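Side-chain contacts in vanadium-dependent bromoperoxidase (Corallina officinalis, PDB 1QHB), which catalyses the halogenation of organic substrates with bromide and hydrogen peroxide, using a bound vanadate cofactor in a calcium-stabilised dodecamer: residues W123-A128 / A393-K398; F173-F176 / K180-A183; V233-S238 / V509-T514. One frame throughout, in Å; residues are numbered along the deposited sequence.

The three contacts fall into two regions of the chain. Contact 1 is buried beside the vanadate site, where the 123-128 turn meets helix 376-402. Contacts 2 and 3 lie on the other side of the chain's centre, away from the annotated sites, with their own centres about 14 Å apart and that of contact 1 about 39 and 35 Å away. No two contacts use the same segment, but the 173-176 loop of contact 2 touches both segments of contact 3. Their chemistry differs too: contact 1 packs an arginine against a backbone turn near a subunit interface, contact 2 is polar and reaches the surface, and contact 3, partly buried, is mostly hydrocarbon.

Contact 1: W123-A128 / A393-K398; sequences WENSSA and AVRYQK. With PO4 (phosphate ion), chain G.
Ala128 and Arg395 bring the two backbones closest, with their CA atoms 6.0 Å apart. Segment 123-128 leaves a short, weakly bonded strand at Trp123 and Glu124 and folds into a type I turn from Asn125 to Ala128; segment 393-398 belongs to helix 376-402, which widens into a pi-type turn at 396-398. The methyl of Ala128 sits on the base of the Arg395 side chain, its CB 3.9 Å from both CB and CG of the arginine. Beyond CG the chain bends (chi2 -84°), and this carries the guanidinium beside the turn. There Asn125 O lies in the guanidinium plane at its edge, with Arg395 CD 3.8 Å from that oxygen, while Asn125 CB comes obliquely to 3.3 Å from Arg395 NH1. The Asn125 amide is turned 49° from the guanidinium, and its ND2 donates to Asn373 O of a neighbouring subunit. On that subunit a strand also pairs in parallel with Trp123 and Glu124. Glu124 directs OE2 to Arg121 and to Phe477 N, leaving Glu124 OE1 5.5 Å from Arg395 NH2, near enough for a probable attraction of opposite charges without contact. One helical turn on from Arg395, Lys398 NZ donates to phosphate O4 at 3.0 Å. Arg406, Ser483, Gly484, His485, Arg545 and His551 complete the grip on this anion, so phosphate occupies the vanadate site. Packed between the turn, Val372 of the neighbouring subunit and His478, which is probably an active-site residue, the buried arginine would add positive potential next to an anion-binding pocket.

Contact 2: F173-F176 / K180-A183; sequences FSEF and KNAA
Glu175 reaches across to Lys180 and Asn181, and its side chain can be traced outward from the backbone. Its CB lies 3.5 Å from Asn181 ND2, which at the same time donates to Glu175 O at 3.0 Å. That bond is nearly straight (174°) and lies in the plane of the asparagine amide, although the nitrogen stands well above the plane of the Glu175 carbonyl. From CB the glutamate runs out extended (chi2 -175°), and its CD comes 4.1 Å from Lys180 CD. At the tip, OE1 takes a salt bridge from Lys180 NZ at 3.1 Å, somewhat out of the carboxylate plane. The bend of the lysine at chi3, -89°, brings its ammonium to the syn side of OE1. A water donates to Glu175 OE1 at 2.7 Å and accepts from Asn181 ND2 at 2.9 Å. The other oxygen, OE2, packs on Thr514. Asn181 ND2 therefore spends one hydrogen on a backbone carbonyl and the other on the water, which fixes the rotation of the amide just before helix 182-192. With both an ammonium and a water proton on OE1, Glu175 is probably ionised; the salt bridge, the amide-to-carbonyl bond and the shared water together join its loop to the residues leading into that helix.

Contact 3: V233-S238 / V509-T514; sequences VGPYLS and VFEVDT
Pro235, which packs against Val509 and Glu511, also offers its carbonyl oxygen to Lys536 NZ of helix 530-548; the same nitrogen donates to Val233 O, so two carbonyls of the 233-238 loop grip one ammonium. No hydrogen bond joins the two segments themselves, and the proline ring does nearly all the touching. Its CB and CG both lie 3.6 Å from Glu511 CG, the ring and the glutamate chain running at about a right angle to each other. The glutamate passes the ring with its aliphatic part: CG stands beside the backbone N (chi1 -77°), the chain continues extended, and CD remains 4.1 Å from Pro235 CB. The carboxylate stays beside the ring and is held by a hydrogen bond between Glu511 OE2 and Ser522 OG. At the CG-CD edge of the ring, Pro235 CG meets Val509 CG1 at 3.9 Å. That methyl is the one opposite the valine backbone N (chi1 -167°), and it reaches Pro235 CD as well, at 4.0 Å. The ring thus rests on two side chains of alternate residues, Val509 and Glu511. Just before it, Gly234 has backbone angles that demand glycine. Farther along 509-514, the carbonyl oxygen of Val512 accepts a hydrogen bond from the Ser174 hydroxyl, which links the 173-176 loop to this region. Strand 510-512 pairs antiparallel with strand 519-521, with backbone hydrogen bonds between Val509 and Ser522 and between Glu511 and Val520. The arrangement is that of a small beta hairpin in a mainly helical fold, its first strand packed on a loop that is itself held to helix 530-548, the helix that supplies Arg545 to the vanadate site.

Contact 1: W123-A128 / A393-K398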
loop_
_atom_site.group_PDB
_atom_site.type_symbol
_atom_site.label_atom_id
_atom_site.label_comp_id
_atom_site.label_asym_id
_atom_site.label_seq_id
_atom_site.Cartn_x
_atom_site.Cartn_y
_atom_site.Cartn_z
ATOM N N TRP A 123 6.586 39.794 23.500
ATOM C CA TRP A 123 7.302 38.515 23.679
ATOM C C TRP A 123 7.985 38.114 22.387
ATOM O O TRP A 123 7.408 38.485 21.382
ATOM C CB TRP A 123 6.358 37.430 24.168
ATOM C CG TRP A 123 5.809 37.809 25.521
ATOM C CD1 TRP A 123 6.429 37.652 26.712
ATOM C CD2 TRP A 123 4.532 38.393 25.790
ATOM N NE1 TRP A 123 5.623 38.101 27.745
ATOM C CE2 TRP A 123 4.451 38.547 27.185
ATOM C CE3 TRP A 123 3.449 38.763 25.003
ATOM C CZ2 TRP A 123 3.327 39.096 27.818
ATOM C CZ3 TRP A 123 2.334 39.282 25.640
ATOM C CH2 TRP A 123 2.282 39.456 27.029
ATOM N N GLU A 124 9.152 37.456 22.467
ATOM C CA GLU A 124 9.849 37.143 21.219
ATOM C C GLU A 124 9.588 35.724 20.768
ATOM O O GLU A 124 10.076 34.757 21.377
ATOM C CB GLU A 124 11.373 37.399 21.427
ATOM C CG GLU A 124 11.604 38.787 22.059
ATOM C CD GLU A 124 13.019 39.089 22.481
ATOM O OE1 GLU A 124 13.876 39.250 21.572
ATOM O OE2 GLU A 124 13.340 39.183 23.699
ATOM N N ASN A 125 8.809 35.535 19.684
ATOM C CA ASN A 125 8.579 34.177 19.191
ATOM C C ASN A 125 8.134 33.204 20.273
ATOM O O ASN A 125 8.753 32.140 20.513
ATOM C CB ASN A 125 9.891 33.604 18.617
ATOM C CG ASN A 125 10.360 34.391 17.404
ATOM O OD1 ASN A 125 11.470 34.940 17.411
ATOM N ND2 ASN A 125 9.481 34.430 16.410
ATOM N N SER A 126 6.999 33.511 20.894
ATOM C CA SER A 126 6.477 32.646 21.944
ATOM C C SER A 126 5.985 31.320 21.411
ATOM O O SER A 126 5.850 30.425 22.248
ATOM C CB SER A 126 5.383 33.365 22.712
ATOM O OG SER A 126 4.635 34.182 21.791
ATOM N N SER A 127 5.835 31.092 20.130
ATOM C CA SER A 127 5.385 29.812 19.571
ATOM C C SER A 127 6.367 29.220 18.568
ATOM O O SER A 127 6.061 28.255 17.830
ATOM C CB SER A 127 3.992 30.019 18.950
ATOM O OG SER A 127 3.045 30.358 19.988
ATOM N N ALA A 128 7.646 29.668 18.598
ATOM C CA ALA A 128 8.660 29.061 17.753
ATOM C C ALA A 128 8.827 27.558 18.019
ATOM O O ALA A 128 9.316 26.885 17.142
ATOM C CB ALA A 128 10.003 29.738 18.002
ATOM N N ALA A 393 14.137 23.943 19.424
ATOM C CA ALA A 393 14.018 23.046 20.565
ATOM C C ALA A 393 14.012 23.804 21.884
ATOM O O ALA A 393 13.191 23.495 22.768
ATOM C CB ALA A 393 15.172 22.030 20.587
ATOM N N VAL A 394 14.911 24.800 22.042
ATOM C CA VAL A 394 14.923 25.475 23.362
ATOM C C VAL A 394 13.709 26.371 23.523
ATOM O O VAL A 394 13.310 26.575 24.697
ATOM C CB VAL A 394 16.250 26.224 23.636
ATOM C CG1 VAL A 394 16.256 27.630 23.099
ATOM C CG2 VAL A 394 16.532 26.254 25.122
ATOM N N ARG A 395 13.099 26.858 22.467
ATOM C CA ARG A 395 11.874 27.657 22.614
ATOM C C ARG A 395 10.708 26.815 23.109
ATOM O O ARG A 395 9.863 27.204 23.880
ATOM C CB ARG A 395 11.534 28.366 21.271
ATOM C CG ARG A 395 12.518 29.504 20.981
ATOM C CD ARG A 395 12.107 30.789 21.680
ATOM N NE ARG A 395 13.275 31.672 21.923
ATOM C CZ ARG A 395 13.216 32.979 21.644
ATOM N NH1 ARG A 395 12.107 33.502 21.111
ATOM N NH2 ARG A 395 14.247 33.769 21.864
ATOM N N TYR A 396 10.606 25.549 22.729
ATOM C CA TYR A 396 9.614 24.623 23.191
ATOM C C TYR A 396 9.804 24.442 24.695
ATOM O O TYR A 396 8.846 24.472 25.457
ATOM C CB TYR A 396 9.696 23.302 22.427
ATOM C CG TYR A 396 8.645 22.316 22.877
ATOM C CD1 TYR A 396 7.283 22.557 22.648
ATOM C CD2 TYR A 396 9.035 21.152 23.520
ATOM C CE1 TYR A 396 6.325 21.631 23.075
ATOM C CE2 TYR A 396 8.077 20.242 23.938
ATOM C CZ TYR A 396 6.736 20.476 23.717
ATOM O OH TYR A 396 5.844 19.510 24.128
ATOM N N GLN A 397 11.020 24.271 25.159
ATOM C CA GLN A 397 11.285 24.096 26.577
ATOM C C GLN A 397 10.960 25.415 27.274
ATOM O O GLN A 397 10.266 25.466 28.262
ATOM C CB GLN A 397 12.763 23.736 26.821
ATOM C CG GLN A 397 13.204 22.352 26.276
ATOM C CD GLN A 397 12.352 21.228 26.879
ATOM O OE1 GLN A 397 12.183 21.078 28.087
ATOM N NE2 GLN A 397 11.751 20.393 26.041
ATOM N N LYS A 398 11.467 26.559 26.801
ATOM C CA LYS A 398 11.259 27.824 27.465
ATOM C C LYS A 398 9.775 28.117 27.706
ATOM O O LYS A 398 9.374 28.415 28.805
ATOM C CB LYS A 398 11.811 29.012 26.661
ATOM C CG LYS A 398 13.283 29.270 26.708
ATOM C CD LYS A 398 13.662 30.160 25.520
ATOM C CE LYS A 398 15.167 30.500 25.568
ATOM N NZ LYS A 398 15.436 31.444 26.687
HETATM P P PO4 G . 19.021 33.875 26.173
HETATM O O1 PO4 G . 18.737 34.795 27.308
HETATM O O2 PO4 G . 20.438 33.414 26.174
HETATM O O3 PO4 G . 18.711 34.563 24.908
HETATM O O4 PO4 G . 18.119 32.680 26.367
#

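Contact 2: F173-F176 / K180-A183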
loop_
_atom_site.group_PDB
_atom_site.type_symbol
_atom_site.label_atom_id
_atom_site.label_comp_id
_atom_site.label_asym_id
_atom_site.label_seq_id
_atom_site.Cartn_x
_atom_site.Cartn_y
_atom_site.Cartn_z
ATOM N N PHE A 173 39.609 39.426 34.850
ATOM C CA PHE A 173 39.914 37.996 34.848
ATOM C C PHE A 173 41.368 37.700 35.201
ATOM O O PHE A 173 41.679 36.811 35.996
ATOM C CB PHE A 173 39.648 37.426 33.450
ATOM C CG PHE A 173 38.175 37.325 33.160
ATOM C CD1 PHE A 173 37.415 36.404 33.858
ATOM C CD2 PHE A 173 37.577 38.134 32.221
ATOM C CE1 PHE A 173 36.053 36.297 33.620
ATOM C CE2 PHE A 173 36.218 37.987 31.956
ATOM C CZ PHE A 173 35.466 37.099 32.659
ATOM N N SER A 174 42.325 38.458 34.664
ATOM C CA SER A 174 43.723 38.226 34.955
ATOM C C SER A 174 44.121 38.576 36.376
ATOM O O SER A 174 45.291 38.380 36.710
ATOM C CB SER A 174 44.584 39.054 33.976
ATOM O OG SER A 174 44.521 38.502 32.677
ATOM N N GLU A 175 43.278 39.127 37.203
ATOM C CA GLU A 175 43.588 39.537 38.553
ATOM C C GLU A 175 42.766 38.842 39.613
ATOM O O GLU A 175 42.626 39.363 40.719
ATOM C CB GLU A 175 43.350 41.062 38.667
ATOM C CG GLU A 175 44.391 41.796 37.825
ATOM C CD GLU A 175 44.333 43.312 37.950
ATOM O OE1 GLU A 175 43.268 43.849 38.294
ATOM O OE2 GLU A 175 45.370 43.959 37.664
ATOM N N PHE A 176 42.216 37.674 39.303
ATOM C CA PHE A 176 41.434 36.907 40.258
ATOM C C PHE A 176 42.289 36.502 41.457
ATOM O O PHE A 176 41.800 36.327 42.569
ATOM C CB PHE A 176 40.919 35.628 39.585
ATOM C CG PHE A 176 39.564 35.703 38.972
ATOM C CD1 PHE A 176 39.040 36.882 38.488
ATOM C CD2 PHE A 176 38.810 34.538 38.837
ATOM C CE1 PHE A 176 37.776 36.957 37.924
ATOM C CE2 PHE A 176 37.556 34.593 38.282
ATOM C CZ PHE A 176 37.046 35.785 37.815
ATOM N N LYS A 180 45.059 42.759 45.208
ATOM C CA LYS A 180 44.043 43.809 45.259
ATOM C C LYS A 180 42.619 43.266 45.288
ATOM O O LYS A 180 41.748 44.051 45.700
ATOM C CB LYS A 180 44.147 44.789 44.101
ATOM C CG LYS A 180 43.847 44.195 42.745
ATOM C CD LYS A 180 44.302 45.089 41.602
ATOM C CE LYS A 180 43.214 46.071 41.195
ATOM N NZ LYS A 180 43.401 46.532 39.789
ATOM N N ASN A 181 42.354 42.028 44.867
ATOM C CA ASN A 181 40.990 41.506 44.873
ATOM C C ASN A 181 40.809 40.464 45.939
ATOM O O ASN A 181 39.743 39.863 46.126
ATOM C CB ASN A 181 40.660 40.900 43.483
ATOM C CG ASN A 181 40.612 41.996 42.427
ATOM O OD1 ASN A 181 40.004 43.007 42.741
ATOM N ND2 ASN A 181 41.197 41.900 41.262
ATOM N N ALA A 182 41.847 40.183 46.722
ATOM C CA ALA A 182 41.747 39.128 47.736
ATOM C C ALA A 182 40.572 39.198 48.675
ATOM O O ALA A 182 39.984 38.165 49.020
ATOM C CB ALA A 182 43.061 39.065 48.506
ATOM N N ALA A 183 40.198 40.344 49.206
ATOM C CA ALA A 183 39.112 40.467 50.164
ATOM C C ALA A 183 37.820 40.021 49.496
ATOM O O ALA A 183 37.133 39.222 50.160
ATOM C CB ALA A 183 38.993 41.903 50.687
HETATM O O HOH W 1 40.644 43.697 39.055
#

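Contact 3: V233-S238 / V509-T514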
loop_
_atom_site.group_PDB
_atom_site.type_symbol
_atom_site.label_atom_id
_atom_site.label_comp_id
_atom_site.label_asym_id
_atom_site.label_seq_id
_atom_site.Cartn_x
_atom_site.Cartn_y
_atom_site.Cartn_z
ATOM N N VAL A 233 40.825 23.987 32.788
ATOM C CA VAL A 233 42.260 23.919 32.557
ATOM C C VAL A 233 42.770 25.242 32.061
ATOM O O VAL A 233 42.224 25.695 31.047
ATOM C CB VAL A 233 42.568 22.860 31.463
ATOM C CG1 VAL A 233 44.076 22.791 31.183
ATOM C CG2 VAL A 233 42.066 21.484 31.892
ATOM N N GLY A 234 43.786 25.838 32.650
ATOM C CA GLY A 234 44.341 27.038 32.017
ATOM C C GLY A 234 43.515 28.270 32.323
ATOM O O GLY A 234 42.716 28.378 33.264
ATOM N N PRO A 235 43.788 29.307 31.547
ATOM C CA PRO A 235 43.123 30.583 31.702
ATOM C C PRO A 235 41.615 30.477 31.587
ATOM O O PRO A 235 41.077 29.576 30.944
ATOM C CB PRO A 235 43.718 31.476 30.637
ATOM C CG PRO A 235 44.943 30.770 30.171
ATOM C CD PRO A 235 44.723 29.306 30.400
ATOM N N TYR A 236 40.948 31.469 32.176
ATOM C CA TYR A 236 39.504 31.504 32.220
ATOM C C TYR A 236 38.950 31.581 30.800
ATOM O O TYR A 236 37.978 30.919 30.474
ATOM C CB TYR A 236 39.089 32.755 33.029
ATOM C CG TYR A 236 37.590 32.717 33.238
ATOM C CD1 TYR A 236 36.743 33.079 32.208
ATOM C CD2 TYR A 236 37.030 32.293 34.423
ATOM C CE1 TYR A 236 35.374 33.012 32.335
ATOM C CE2 TYR A 236 35.637 32.251 34.567
ATOM C CZ TYR A 236 34.833 32.579 33.524
ATOM O OH TYR A 236 33.463 32.516 33.606
ATOM N N LEU A 237 39.476 32.534 30.011
ATOM C CA LEU A 237 38.993 32.798 28.674
ATOM C C LEU A 237 39.627 31.897 27.619
ATOM O O LEU A 237 40.818 31.578 27.560
ATOM C CB LEU A 237 39.211 34.248 28.254
ATOM C CG LEU A 237 38.448 35.292 29.083
ATOM C CD1 LEU A 237 39.011 36.674 28.809
ATOM C CD2 LEU A 237 36.956 35.300 28.797
ATOM N N SER A 238 38.716 31.429 26.754
ATOM C CA SER A 238 39.113 30.546 25.681
ATOM C C SER A 238 40.084 31.332 24.849
ATOM O O SER A 238 39.822 32.526 24.559
ATOM C CB SER A 238 37.846 30.197 24.850
ATOM O OG SER A 238 38.261 29.529 23.645
ATOM N N VAL A 509 49.866 29.713 24.567
ATOM C CA VAL A 509 48.791 30.088 25.447
ATOM C C VAL A 509 48.934 31.545 25.827
ATOM O O VAL A 509 49.972 31.950 26.339
ATOM C CB VAL A 509 48.709 29.225 26.711
ATOM C CG1 VAL A 509 47.395 29.446 27.451
ATOM C CG2 VAL A 509 48.795 27.738 26.360
ATOM N N PHE A 510 47.896 32.336 25.530
ATOM C CA PHE A 510 47.904 33.745 25.816
ATOM C C PHE A 510 46.839 34.147 26.809
ATOM O O PHE A 510 45.860 33.458 26.957
ATOM C CB PHE A 510 47.626 34.534 24.539
ATOM C CG PHE A 510 48.747 34.455 23.555
ATOM C CD1 PHE A 510 49.892 35.218 23.723
ATOM C CD2 PHE A 510 48.668 33.560 22.508
ATOM C CE1 PHE A 510 50.945 35.090 22.816
ATOM C CE2 PHE A 510 49.708 33.437 21.607
ATOM C CZ PHE A 510 50.846 34.205 21.752
ATOM N N GLU A 511 47.012 35.251 27.460
ATOM C CA GLU A 511 46.042 35.858 28.377
ATOM C C GLU A 511 46.095 37.382 28.136
ATOM O O GLU A 511 47.068 37.836 27.502
ATOM C CB GLU A 511 46.387 35.606 29.813
ATOM C CG GLU A 511 46.078 34.230 30.362
ATOM C CD GLU A 511 46.663 34.083 31.765
ATOM O OE1 GLU A 511 46.183 34.864 32.605
ATOM O OE2 GLU A 511 47.548 33.230 31.987
ATOM N N VAL A 512 45.181 38.102 28.748
ATOM C CA VAL A 512 45.177 39.566 28.585
ATOM C C VAL A 512 46.086 40.126 29.690
ATOM O O VAL A 512 46.038 39.739 30.844
ATOM C CB VAL A 512 43.756 40.131 28.632
ATOM C CG1 VAL A 512 43.717 41.656 28.589
ATOM C CG2 VAL A 512 42.871 39.626 27.474
ATOM N N ASP A 513 46.978 41.040 29.361
ATOM C CA ASP A 513 47.895 41.650 30.314
ATOM C C ASP A 513 47.174 42.396 31.417
ATOM O O ASP A 513 46.129 43.041 31.279
ATOM C CB ASP A 513 48.778 42.618 29.530
ATOM C CG ASP A 513 49.896 43.215 30.357
ATOM O OD1 ASP A 513 50.819 42.480 30.715
ATOM O OD2 ASP A 513 49.867 44.394 30.713
ATOM N N THR A 514 47.685 42.375 32.611
ATOM C CA THR A 514 47.104 43.083 33.743
ATOM C C THR A 514 47.295 44.611 33.643
ATOM O O THR A 514 46.478 45.311 34.244
ATOM C CB THR A 514 47.781 42.656 35.057
ATOM O OG1 THR A 514 49.187 42.925 34.887
ATOM C CG2 THR A 514 47.559 41.197 35.397
#